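Lmo0181 protein (Listeria monocytogenes serovar 1/2a, PDB 5F7V) binds the cyclic glucan cycloalternan as the lipoprotein receptor of an ABC-type system, and so probably delivers it for uptake into the cell. Local coordinates at residues A[207-210]-A[211-215]; A[289-292]-A[293-296]; A[305-308]-A[309-312]. All blocks are in the same frame, centred on the assembly; numbering follows the deposited sequence.

How the contacts relate
Along the chain the three contacts come in series, none nesting in or crossing another, and none closes a long loop: each joins directly consecutive residues. Contact 1 comes first, inside helix 206-220, which packs beside helices 179-187 and 382-397. Contact 2 is the turn by which the chain leaves strand 278-287 of the sheet and enters helix 294-306. Contact 3 lies at the other end of that helix, where the helix stops and the chain goes straight on into helix 308-316. Contacts 2 and 3 have centres about 22 Å apart; contact 1 sits across the chain's centre, its centre about 46 Å from that of contact 2 and about 41 Å from that of contact 3.

Contact 1. Residues A[207-210]-A[211-215]; sequences ENVE and ALTHL
V209 and T213 meet one turn apart on helix 206-220, where residues 207-210 run straight on into 211-215. The backbone keeps alpha-helical angles throughout, and four successive i to i+4 bonds join the two segments, from A211 N to E207 O, L212 N to N208 O, T213 N to V209 O and H214 N to E210 O. The straightest is L212 N to N208 O, with an N-H...O angle of 170° at 2.9 Å. V209 O carries a second bond: the hydroxyl OG1 of T213 donates to it at 2.7 Å, from above the carbonyl plane, while T213 N arrives at 2.9 Å from the opposite face. With OG1 turned beside its own backbone N (chi1 -56°), the hydroxyl folds back over the preceding turn, and the bond holds its rotation. The two side chains run alongside each other in a common direction, V209 CG1 4.0 Å from T213 OG1. On another side of the helix the H214 ring presents its edge, in plane, to A211 O; its ND1 bonds to E157 and its ring stacks with W153. N208 is buried, its ND2 held by the carbonyl oxygens of I203 and S192, and E210 OE1 receives N189 ND2. L212 packs on F182 of helix 179-187 and on P382 and L386 of helix 382-397, about 12 Å from a bound glucose unit. A threonine hydroxyl returned to the carbonyl four residues back is a common feature of alpha-helices, here in one of the packed helices of a periplasmic-binding-protein-type fold.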
ATOM      1  N   GLU A 207      16.346 -18.741  -1.443  1.00  4.51           N
ATOM      2  CA  GLU A 207      14.895 -18.773  -1.550  1.00  4.34           C
ATOM      3  C   GLU A 207      14.419 -17.473  -2.175  1.00  4.11           C
ATOM      4  O   GLU A 207      13.393 -17.480  -2.870  1.00  3.97           O
ATOM      5  CB  GLU A 207      14.238 -19.047  -0.183  1.00  4.46           C
ATOM      6  CG  GLU A 207      14.401 -18.040   0.933  1.00  4.61           C
ATOM      7  CD  GLU A 207      15.666 -18.194   1.738  1.00  5.03           C
ATOM      8  OE1 GLU A 207      16.666 -18.821   1.341  1.00  5.50           O
ATOM      9  OE2 GLU A 207      15.629 -17.624   2.846  1.00  5.55           O
ATOM     10  N   ASN A 208      15.129 -16.375  -1.947  1.00  4.12           N
ATOM     11  CA  ASN A 208      14.742 -15.089  -2.537  1.00  3.97           C
ATOM     12  C   ASN A 208      15.075 -15.049  -4.010  1.00  4.01           C
ATOM     13  O   ASN A 208      14.318 -14.479  -4.794  1.00  3.89           O
ATOM     14  CB  ASN A 208      15.428 -13.923  -1.824  1.00  4.01           C
ATOM     15  CG  ASN A 208      14.773 -13.614  -0.492  1.00  3.94           C
ATOM     16  OD1 ASN A 208      13.917 -14.369   0.007  1.00  3.91           O
ATOM     17  ND2 ASN A 208      15.108 -12.439   0.055  1.00  3.96           N
ATOM     18  N   VAL A 209      16.177 -15.656  -4.446  1.00  4.20           N
ATOM     19  CA  VAL A 209      16.441 -15.770  -5.877  1.00  4.27           C
ATOM     20  C   VAL A 209      15.304 -16.531  -6.503  1.00  4.19           C
ATOM     21  O   VAL A 209      14.820 -16.138  -7.567  1.00  4.13           O
ATOM     22  CB  VAL A 209      17.787 -16.472  -6.151  1.00  4.62           C
ATOM     23  CG1 VAL A 209      17.982 -16.702  -7.648  1.00  4.76           C
ATOM     24  CG2 VAL A 209      18.955 -15.690  -5.569  1.00  4.87           C
ATOM     25  N   GLU A 210      14.841 -17.617  -5.907  1.00  4.31           N
ATOM     26  CA  GLU A 210      13.721 -18.366  -6.492  1.00  4.42           C
ATOM     27  C   GLU A 210      12.461 -17.527  -6.549  1.00  4.04           C
ATOM     28  O   GLU A 210      11.707 -17.542  -7.524  1.00  4.07           O
ATOM     29  CB  GLU A 210      13.513 -19.627  -5.658  1.00  4.87           C
ATOM     30  CG  GLU A 210      12.505 -20.586  -6.290  1.00  5.27           C
ATOM     31  CD  GLU A 210      12.317 -21.894  -5.555  1.00  5.91           C
ATOM     32  OE1 GLU A 210      12.604 -21.963  -4.339  1.00  6.63           O
ATOM     33  OE2 GLU A 210      11.951 -22.879  -6.259  1.00  6.67           O
ATOM     34  N   ALA A 211      12.188 -16.760  -5.494  1.00  3.77           N
ATOM     35  CA  ALA A 211      10.995 -15.906  -5.432  1.00  3.60           C
ATOM     36  C   ALA A 211      11.008 -14.836  -6.507  1.00  3.56           C
ATOM     37  O   ALA A 211      10.003 -14.574  -7.171  1.00  3.48           O
ATOM     38  CB  ALA A 211      10.822 -15.272  -4.058  1.00  3.55           C
ATOM     39  N   LEU A 212      12.160 -14.181  -6.657  1.00  3.66           N
ATOM     40  CA  LEU A 212      12.270 -13.169  -7.713  1.00  3.68           C
ATOM     41  C   LEU A 212      12.166 -13.764  -9.090  1.00  3.74           C
ATOM     42  O   LEU A 212      11.495 -13.164  -9.939  1.00  3.71           O
ATOM     43  CB  LEU A 212      13.569 -12.396  -7.568  1.00  3.81           C
ATOM     44  CG  LEU A 212      13.810 -11.258  -8.602  1.00  3.88           C
ATOM     45  CD1 LEU A 212      12.757 -10.198  -8.516  1.00  3.75           C
ATOM     46  CD2 LEU A 212      15.162 -10.633  -8.340  1.00  4.04           C
ATOM     47  N   THR A 213      12.791 -14.914  -9.280  1.00  3.86           N
ATOM     48  CA  THR A 213      12.699 -15.611 -10.553  1.00  3.96           C
ATOM     49  C   THR A 213      11.267 -15.998 -10.875  1.00  3.83           C
ATOM     50  O   THR A 213      10.844 -15.910 -12.061  1.00  3.87           O
ATOM     51  CB  THR A 213      13.642 -16.822 -10.567  1.00  4.14           C
ATOM     52  OG1 THR A 213      14.966 -16.358 -10.280  1.00  4.28           O
ATOM     53  CG2 THR A 213      13.611 -17.563 -11.924  1.00  4.28           C
ATOM     54  N   HIS A 214      10.477 -16.367  -9.879  1.00  3.77           N
ATOM     55  CA  HIS A 214       9.068 -16.651 -10.080  1.00  3.96           C
ATOM     56  C   HIS A 214       8.377 -15.429 -10.698  1.00  3.88           C
ATOM     57  O   HIS A 214       7.578 -15.574 -11.627  1.00  4.19           O
ATOM     58  CB  HIS A 214       8.486 -17.116  -8.739  1.00  4.10           C
ATOM     59  CG  HIS A 214       7.063 -16.723  -8.510  1.00  4.24           C
ATOM     60  ND1 HIS A 214       5.945 -17.310  -9.096  1.00  4.53           N
ATOM     61  CD2 HIS A 214       6.604 -15.787  -7.651  1.00  4.44           C
ATOM     62  CE1 HIS A 214       4.873 -16.708  -8.620  1.00  4.41           C
ATOM     63  NE2 HIS A 214       5.246 -15.802  -7.750  1.00  4.54           N
ATOM     64  N   LEU A 215       8.645 -14.232 -10.178  1.00  3.83           N
ATOM     65  CA  LEU A 215       8.076 -12.991 -10.745  1.00  3.84           C
ATOM     66  C   LEU A 215       8.647 -12.660 -12.125  1.00  3.97           C
ATOM     67  O   LEU A 215       7.899 -12.379 -13.071  1.00  4.00           O
ATOM     68  CB  LEU A 215       8.291 -11.792  -9.833  1.00  3.84           C
ATOM     69  CG  LEU A 215       7.636 -11.926  -8.447  1.00  3.80           C
ATOM     70  CD1 LEU A 215       8.065 -10.744  -7.601  1.00  3.92           C
ATOM     71  CD2 LEU A 215       6.130 -12.055  -8.526  1.00  3.79           C
TER

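Contact 2. Residues A[289-292]-A[293-296]; sequences KDSD and KKEA
K294 reaches back along the chain and lays its ammonium between two backbone carbonyls of the loop before it, K289 O and S291 O. Its aliphatic part runs out from the helix start, CG passing 3.4 Å from S291 O, and the last torsion bends (chi4 69°), turning NZ in towards the loop. The two oxygens are met differently. NZ lies in the carbonyl plane of S291 O at 2.8 Å, with a C=O...N angle of 150°, whereas it sits well above the plane of K289 O, at 2.9 Å. Two bonds to one ammonium tie residues 289 and 291 to the beginning of helix 294-306, and the partly negative oxygens should suit its charge. The loop thus curls round the lysine end at the turn from strand 278-287 into the helix, a strand-to-helix connection of this bacterial solute-binding fold. S291 points its side chain towards the following residues, and OG, anti to the backbone N, comes forward to accept K293 N at 2.9 Å with an N-H...O angle of 154°. This hydroxyl also bonds to D70 OD1, so the serine joins the turn to a neighbouring loop. K293, at the N-cap position, starts out near the serine, its CB 3.6 Å from S291 OG, but its extended chain leads away and delivers NZ to the carbonyl oxygen of E14, with T13 and I15 of strand 13-19 along its length. The K294 side chain lies against Y94 of helix 92-97 and A89.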
ATOM      1  N   LYS A 289       6.218  19.638  13.031  1.00 10.46           N
ATOM      2  CA  LYS A 289       6.879  20.136  14.224  1.00 11.96           C
ATOM      3  C   LYS A 289       6.932  21.642  14.298  1.00 12.69           C
ATOM      4  O   LYS A 289       6.953  22.167  15.391  1.00 12.76           O
ATOM      5  CB  LYS A 289       8.312  19.605  14.296  1.00 13.66           C
ATOM      6  CG  LYS A 289       9.031  19.981  15.578  1.00 15.44           C
ATOM      7  CD  LYS A 289      10.103  18.946  15.828  1.00 17.31           C
ATOM      8  CE  LYS A 289      10.603  18.863  17.253  1.00 18.98           C
ATOM      9  NZ  LYS A 289      11.563  17.721  17.149  1.00 20.46           N
ATOM     10  N   ASP A 290       6.958  22.314  13.150  1.00 13.29           N
ATOM     11  CA  ASP A 290       7.107  23.764  13.139  1.00 14.76           C
ATOM     12  C   ASP A 290       5.806  24.528  12.940  1.00 13.93           C
ATOM     13  O   ASP A 290       5.827  25.760  12.869  1.00 14.69           O
ATOM     14  CB  ASP A 290       8.157  24.130  12.078  1.00 16.69           C
ATOM     15  CG  ASP A 290       9.562  23.739  12.479  1.00 18.91           C
ATOM     16  OD1 ASP A 290       9.914  23.673  13.693  1.00 21.00           O
ATOM     17  OD2 ASP A 290      10.369  23.538  11.544  1.00 22.50           O
ATOM     18  N   SER A 291       4.680  23.823  12.877  1.00 12.78           N
ATOM     19  CA  SER A 291       3.398  24.497  12.727  1.00 12.50           C
ATOM     20  C   SER A 291       3.027  25.322  13.954  1.00 12.96           C
ATOM     21  O   SER A 291       3.264  24.896  15.077  1.00 12.40           O
ATOM     22  CB  SER A 291       2.303  23.471  12.463  1.00 11.62           C
ATOM     23  OG  SER A 291       1.018  24.094  12.446  1.00 11.43           O
ATOM     24  N   ASP A 292       2.444  26.491  13.680  1.00 14.12           N
ATOM     25  CA  ASP A 292       1.841  27.363  14.673  1.00 15.06           C
ATOM     26  C   ASP A 292       0.380  27.005  14.971  1.00 13.90           C
ATOM     27  O   ASP A 292      -0.281  27.718  15.738  1.00 14.18           O
ATOM     28  CB  ASP A 292       1.812  28.835  14.197  1.00 17.49           C
ATOM     29  CG  ASP A 292       3.175  29.439  13.928  1.00 19.97           C
ATOM     30  OD1 ASP A 292       4.154  29.131  14.663  1.00 22.33           O
ATOM     31  OD2 ASP A 292       3.234  30.285  12.990  1.00 22.41           O
ATOM     32  N   LYS A 293      -0.102  25.921  14.363  1.00 12.21           N
ATOM     33  CA  LYS A 293      -1.520  25.571  14.388  1.00 11.49           C
ATOM     34  C   LYS A 293      -1.655  24.091  14.757  1.00 10.18           C
ATOM     35  O   LYS A 293      -2.497  23.383  14.205  1.00  9.35           O
ATOM     36  CB  LYS A 293      -2.124  25.837  13.011  1.00 11.88           C
ATOM     37  CG  LYS A 293      -2.020  27.268  12.533  1.00 13.12           C
ATOM     38  CD  LYS A 293      -2.447  27.411  11.088  1.00 13.64           C
ATOM     39  CE  LYS A 293      -1.906  28.723  10.550  1.00 14.86           C
ATOM     40  NZ  LYS A 293      -2.170  28.900   9.119  1.00 15.75           N
ATOM     41  N   LYS A 294      -0.864  23.647  15.726  1.00  9.85           N
ATOM     42  CA  LYS A 294      -0.820  22.223  16.002  1.00  9.16           C
ATOM     43  C   LYS A 294      -2.119  21.714  16.614  1.00  8.90           C
ATOM     44  O   LYS A 294      -2.528  20.607  16.287  1.00  8.15           O
ATOM     45  CB  LYS A 294       0.323  21.865  16.932  1.00  9.52           C
ATOM     46  CG  LYS A 294       1.693  22.175  16.361  1.00  9.91           C
ATOM     47  CD  LYS A 294       2.748  21.540  17.258  1.00 10.49           C
ATOM     48  CE  LYS A 294       4.159  21.630  16.726  1.00 10.96           C
ATOM     49  NZ  LYS A 294       4.606  23.035  16.765  1.00 11.70           N
ATOM     50  N   GLU A 295      -2.815  22.478  17.441  1.00  9.41           N
ATOM     51  CA  GLU A 295      -4.054  21.988  18.015  1.00  9.64           C
ATOM     52  C   GLU A 295      -5.075  21.736  16.912  1.00  8.79           C
ATOM     53  O   GLU A 295      -5.708  20.676  16.896  1.00  8.29           O
ATOM     54  CB  GLU A 295      -4.592  22.989  19.050  1.00 11.14           C
ATOM     55  CG  GLU A 295      -5.860  22.543  19.769  1.00 12.36           C
ATOM     56  CD  GLU A 295      -5.769  21.215  20.499  1.00 13.11           C
ATOM     57  OE1 GLU A 295      -4.664  20.860  20.990  1.00 13.98           O
ATOM     58  OE2 GLU A 295      -6.827  20.505  20.582  1.00 14.77           O
ATOM     59  N   ALA A 296      -5.225  22.699  16.009  1.00  8.53           N
ATOM     60  CA  ALA A 296      -6.177  22.544  14.911  1.00  8.16           C
ATOM     61  C   ALA A 296      -5.794  21.390  13.990  1.00  7.25           C
ATOM     62  O   ALA A 296      -6.636  20.629  13.541  1.00  6.96           O
ATOM     63  CB  ALA A 296      -6.272  23.830  14.113  1.00  8.67           C
TER

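Contact 3. Residues A[305-308]-A[309-312]; sequences SANE and EAAK
N307 caps the start of helix 308-316 with its side-chain oxygen, which meets the backbone N-H groups of the first turn. OD1 accepts A310 N at 3.1 Å, the donor lying in the amide plane on a lone pair with an N-H...O angle of 157°. The second bond, from E309 N at 2.9 Å, is weak because its N-H points well off the oxygen, at 118°. With CG anti to the backbone N (chi1 -179°) and the amide swung round at chi2, OD1 comes beneath the first turn, where two N-H groups have no helical carbonyl before them to bond to. The other side of the amide is used too, ND2 making a weak hydrogen bond to Q39 OE1. The main chain of the same residue supplies the next acceptor: N307 O takes A311 N at 3.0 Å. One residue further on, E308 O receives K312 N at 2.9 Å, and the helical series is under way. K312 lays the aliphatic start of its side chain over the E308 carbonyl, CG 3.3 Å from E308 O, while K312 NZ and E308 OE2, 4.7 Å apart, are too far for an ion pair, though their charges may still attract weakly. E308, A311 and K312 all touch I329 of helix 327-335. In the preceding helix, S305 OG bonds to V124 O, linking the last turn of helix 294-306 to strand 119-135. An asparagine whose side-chain oxygen takes the N-H groups two and three residues on is a classic helix N-cap, here opening helix 308-316 directly after helix 294-306.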
ATOM      1  N   SER A 305      -8.839  10.004  11.956  1.00  5.60           N
ATOM      2  CA  SER A 305      -8.489   8.724  12.522  1.00  5.80           C
ATOM      3  C   SER A 305      -9.700   7.969  13.058  1.00  6.32           C
ATOM      4  O   SER A 305      -9.883   6.765  12.775  1.00  6.52           O
ATOM      5  CB  SER A 305      -7.464   8.935  13.644  1.00  6.02           C
ATOM      6  OG  SER A 305      -7.062   7.698  14.181  1.00  6.40           O
ATOM      7  N   ALA A 306     -10.523   8.682  13.813  1.00  6.84           N
ATOM      8  CA  ALA A 306     -11.485   8.043  14.702  1.00  7.69           C
ATOM      9  C   ALA A 306     -12.900   8.576  14.622  1.00  8.34           C
ATOM     10  O   ALA A 306     -13.790   7.973  15.212  1.00  9.09           O
ATOM     11  CB  ALA A 306     -10.960   8.094  16.135  1.00  8.29           C
ATOM     12  N   ASN A 307     -13.170   9.662  13.914  1.00  8.35           N
ATOM     13  CA  ASN A 307     -14.549  10.143  13.847  1.00  9.41           C
ATOM     14  C   ASN A 307     -15.448   9.156  13.099  1.00 10.00           C
ATOM     15  O   ASN A 307     -15.093   8.679  12.029  1.00  9.35           O
ATOM     16  CB  ASN A 307     -14.539  11.524  13.190  1.00  9.44           C
ATOM     17  CG  ASN A 307     -15.922  12.092  13.097  1.00 10.52           C
ATOM     18  OD1 ASN A 307     -16.684  11.756  12.177  1.00 11.20           O
ATOM     19  ND2 ASN A 307     -16.243  12.970  14.026  1.00 11.27           N
ATOM     20  N   GLU A 308     -16.618   8.865  13.656  1.00 11.64           N
ATOM     21  CA  GLU A 308     -17.504   7.839  13.080  1.00 12.98           C
ATOM     22  C   GLU A 308     -18.101   8.257  11.748  1.00 12.43           C
ATOM     23  O   GLU A 308     -18.281   7.437  10.855  1.00 11.84           O
ATOM     24  CB  GLU A 308     -18.608   7.493  14.052  1.00 16.04           C
ATOM     25  CG  GLU A 308     -18.132   6.625  15.199  1.00 18.19           C
ATOM     26  CD  GLU A 308     -19.236   5.684  15.667  1.00 21.60           C
ATOM     27  OE1 GLU A 308     -19.659   5.748  16.830  1.00 25.68           O
ATOM     28  OE2 GLU A 308     -19.722   4.868  14.853  1.00 24.89           O
ATOM     29  N   GLU A 309     -18.400   9.546  11.601  1.00 12.46           N
ATOM     30  CA  GLU A 309     -18.903  10.021  10.324  1.00 12.79           C
ATOM     31  C   GLU A 309     -17.823   9.851   9.257  1.00 11.25           C
ATOM     32  O   GLU A 309     -18.128   9.454   8.123  1.00 11.28           O
ATOM     33  CB  GLU A 309     -19.477  11.451  10.449  1.00 14.12           C
ATOM     34  CG  GLU A 309     -19.799  12.218   9.156  1.00 15.13           C
ATOM     35  CD  GLU A 309     -20.944  11.660   8.340  1.00 16.75           C
ATOM     36  OE1 GLU A 309     -21.646  10.696   8.755  1.00 18.16           O
ATOM     37  OE2 GLU A 309     -21.154  12.219   7.223  1.00 17.95           O
ATOM     38  N   ALA A 310     -16.571  10.172   9.566  1.00  9.90           N
ATOM     39  CA  ALA A 310     -15.484   9.947   8.619  1.00  8.81           C
ATOM     40  C   ALA A 310     -15.374   8.470   8.253  1.00  8.28           C
ATOM     41  O   ALA A 310     -15.208   8.141   7.094  1.00  7.95           O
ATOM     42  CB  ALA A 310     -14.177  10.465   9.151  1.00  8.09           C
ATOM     43  N   ALA A 311     -15.520   7.586   9.239  1.00  8.18           N
ATOM     44  CA  ALA A 311     -15.395   6.144   9.012  1.00  8.02           C
ATOM     45  C   ALA A 311     -16.532   5.688   8.114  1.00  8.64           C
ATOM     46  O   ALA A 311     -16.295   4.899   7.224  1.00  8.46           O
ATOM     47  CB  ALA A 311     -15.362   5.360  10.315  1.00  8.24           C
ATOM     48  N   LYS A 312     -17.733   6.207   8.340  1.00  9.47           N
ATOM     49  CA  LYS A 312     -18.864   5.812   7.492  1.00 10.25           C
ATOM     50  C   LYS A 312     -18.691   6.283   6.054  1.00  9.90           C
ATOM     51  O   LYS A 312     -19.068   5.541   5.133  1.00 10.04           O
ATOM     52  CB  LYS A 312     -20.152   6.394   8.048  1.00 11.66           C
ATOM     53  CG  LYS A 312     -20.565   5.695   9.323  1.00 12.41           C
ATOM     54  CD  LYS A 312     -21.595   6.510  10.075  1.00 13.98           C
ATOM     55  CE  LYS A 312     -22.254   5.698  11.172  1.00 15.25           C
ATOM     56  NZ  LYS A 312     -23.107   6.563  12.026  1.00 16.78           N
TER